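Local coordinates for phosphate-binding protein PstS (Borrelia burgdorferi, PDB 4N13), which binds inorganic phosphate with micromolar affinity as the solute-binding component of the PstSACB ABC transporter that imports phosphate into the cell, at residues A[129-134]-A[175-180]. Residues are numbered along the deposited sequence; the frame is centred on the assembly and turned at random.
Sequences NFINRD and EKTSLT. With SO4 (sulfate ion), chain B; EDO (1,2-ethanediol), chain F.
Ile131 reaches from strand 129-133 to helix 170-179 through the end of its longer branch: CD1 lies 3.2 Å from Thr177 OG1 and 3.5 Å from Thr177 CA, so the methyl rests against the helix backbone itself. CG1 stands beside the backbone N (chi1 -61°) and the branch runs on extended, which carries CD1 between Thr177 and the first methylenes of Lys176, whose CG is 3.7 Å away. Beyond CG the lysine chain bends twice and takes its ammonium away from the strand. The methyl packs on the Thr177 hydroxyl oxygen, whose hydrogen bond goes back along the helix to Val173 O. At the other end of the contact, Thr180 CG2 touches the flank of Asn129, 3.7 Å from CB, while the amide ND2 is hydrogen-bonded to Pro181 O. With no hydrogen bond joining the two segments, the contact rests on van der Waals packing of methyls and methylenes, partly against polar atoms bonded elsewhere.

The helix end orients Thr180. Its OG1 donates to Lys176 O at 2.7 Å, standing 35° out of the carbonyl plane, and Leu179 N approaches the same oxygen from the opposite face. At the C-terminal end of the strand, Arg133 NH1 and NH2 each donate to a sulfate oxygen, O1 at 2.8 Å and O4 at 2.9 Å respectively, and Asp134 OD1 bridges to NH2. Ser139 OG, of a phosphate-binding residue by similarity, is hydrogen-bonded to this sulfate, probably from the crystallisation liquor, consistent with the ion occupying the phosphate site. Helix 170-179 links strands 165-167 and 183-188, parallel neighbours on either side of 129-133: a beta-alpha-beta crossover passing over the middle strand, in an alpha/beta lobe of a class II periplasmic binding protein.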
# COMPACT_ATOMS: atom_id res chain seq x y z
N ASN A 129 1.73 -12.03 20.85
CA ASN A 129 1.50 -13.00 19.79
C ASN A 129 1.37 -12.25 18.47
O ASN A 129 0.34 -11.65 18.17
CB ASN A 129 0.26 -13.82 20.09
CG ASN A 129 0.50 -14.85 21.14
OD1 ASN A 129 1.48 -15.59 21.06
ND2 ASN A 129 -0.37 -14.90 22.14
N PHE A 130 2.45 -12.26 17.71
CA PHE A 130 2.51 -11.59 16.42
C PHE A 130 1.96 -12.50 15.34
O PHE A 130 2.45 -13.62 15.15
CB PHE A 130 3.97 -11.23 16.12
CG PHE A 130 4.21 -10.78 14.71
CD1 PHE A 130 3.37 -9.86 14.10
CD2 PHE A 130 5.31 -11.26 14.01
CE1 PHE A 130 3.61 -9.45 12.79
CE2 PHE A 130 5.57 -10.82 12.71
CZ PHE A 130 4.72 -9.92 12.11
N ILE A 131 0.94 -12.01 14.63
CA ILE A 131 0.31 -12.72 13.52
C ILE A 131 0.84 -12.09 12.25
O ILE A 131 0.65 -10.90 12.01
CB ILE A 131 -1.21 -12.58 13.59
CG1 ILE A 131 -1.73 -13.18 14.91
CG2 ILE A 131 -1.86 -13.23 12.39
CD1 ILE A 131 -3.13 -12.71 15.28
N ASN A 132 1.58 -12.87 11.47
CA ASN A 132 2.19 -12.39 10.24
C ASN A 132 1.48 -12.96 9.03
O ASN A 132 0.74 -13.94 9.12
CB ASN A 132 3.67 -12.79 10.20
CG ASN A 132 4.52 -11.87 9.33
OD1 ASN A 132 4.04 -10.89 8.79
ND2 ASN A 132 5.79 -12.20 9.19
N ARG A 133 1.67 -12.32 7.89
CA ARG A 133 1.23 -12.85 6.61
C ARG A 133 2.30 -13.74 5.98
O ARG A 133 3.47 -13.68 6.33
CB ARG A 133 0.84 -11.71 5.65
CG ARG A 133 -0.44 -11.03 6.03
CD ARG A 133 -1.67 -11.96 5.95
NE ARG A 133 -1.72 -12.64 4.67
CZ ARG A 133 -2.16 -12.11 3.53
NH1 ARG A 133 -2.65 -10.89 3.49
NH2 ARG A 133 -2.11 -12.81 2.42
N ASP A 134 1.85 -14.56 5.04
CA ASP A 134 2.74 -15.41 4.26
C ASP A 134 3.68 -14.55 3.40
O ASP A 134 3.31 -13.49 2.91
CB ASP A 134 1.90 -16.34 3.39
CG ASP A 134 0.99 -15.60 2.45
OD1 ASP A 134 0.05 -14.91 2.91
OD2 ASP A 134 1.23 -15.72 1.22
N GLU A 175 -9.65 -13.23 11.90
CA GLU A 175 -10.11 -14.36 12.68
C GLU A 175 -9.08 -14.81 13.71
O GLU A 175 -9.39 -15.05 14.87
CB GLU A 175 -10.50 -15.54 11.79
CG GLU A 175 -11.18 -16.65 12.58
CD GLU A 175 -11.77 -17.73 11.71
OE1 GLU A 175 -12.88 -17.51 11.19
OE2 GLU A 175 -11.13 -18.79 11.54
N LYS A 176 -7.83 -14.88 13.29
CA LYS A 176 -6.77 -15.32 14.18
C LYS A 176 -6.59 -14.33 15.34
O LYS A 176 -6.39 -14.73 16.48
CB LYS A 176 -5.45 -15.49 13.40
CG LYS A 176 -4.31 -16.08 14.22
CD LYS A 176 -4.51 -17.54 14.61
CE LYS A 176 -4.45 -18.48 13.42
NZ LYS A 176 -4.67 -19.89 13.85
N THR A 177 -6.66 -13.03 15.06
CA THR A 177 -6.51 -12.02 16.09
C THR A 177 -7.65 -12.17 17.11
O THR A 177 -7.43 -12.08 18.33
CB THR A 177 -6.50 -10.61 15.47
OG1 THR A 177 -5.38 -10.48 14.60
CG2 THR A 177 -6.38 -9.55 16.54
N SER A 178 -8.85 -12.45 16.62
CA SER A 178 -10.01 -12.61 17.49
C SER A 178 -9.88 -13.82 18.41
O SER A 178 -10.46 -13.83 19.49
CB SER A 178 -11.29 -12.69 16.65
OG SER A 178 -11.52 -13.96 16.07
N LEU A 179 -9.09 -14.81 18.01
CA LEU A 179 -8.93 -16.05 18.76
C LEU A 179 -7.65 -16.13 19.56
O LEU A 179 -7.53 -17.01 20.39
CB LEU A 179 -8.97 -17.25 17.81
CG LEU A 179 -10.34 -17.59 17.21
CD1 LEU A 179 -10.20 -18.69 16.18
CD2 LEU A 179 -11.33 -17.98 18.32
N THR A 180 -6.70 -15.21 19.34
CA THR A 180 -5.37 -15.34 19.92
C THR A 180 -5.16 -14.22 20.93
O THR A 180 -5.24 -13.05 20.59
CB THR A 180 -4.30 -15.25 18.82
OG1 THR A 180 -4.54 -16.24 17.81
CG2 THR A 180 -2.95 -15.46 19.37
S SO4 B . -2.66 -9.82 -0.08
O1 SO4 B . -3.14 -9.34 1.21
O2 SO4 B . -3.64 -9.38 -1.06
O3 SO4 B . -1.38 -9.20 -0.33
O4 SO4 B . -2.59 -11.26 0.01
C1 EDO F . 8.17 -15.23 9.39
O1 EDO F . 7.87 -14.21 8.44
C2 EDO F . 7.06 -15.39 10.43
O2 EDO F . 6.81 -14.17 11.12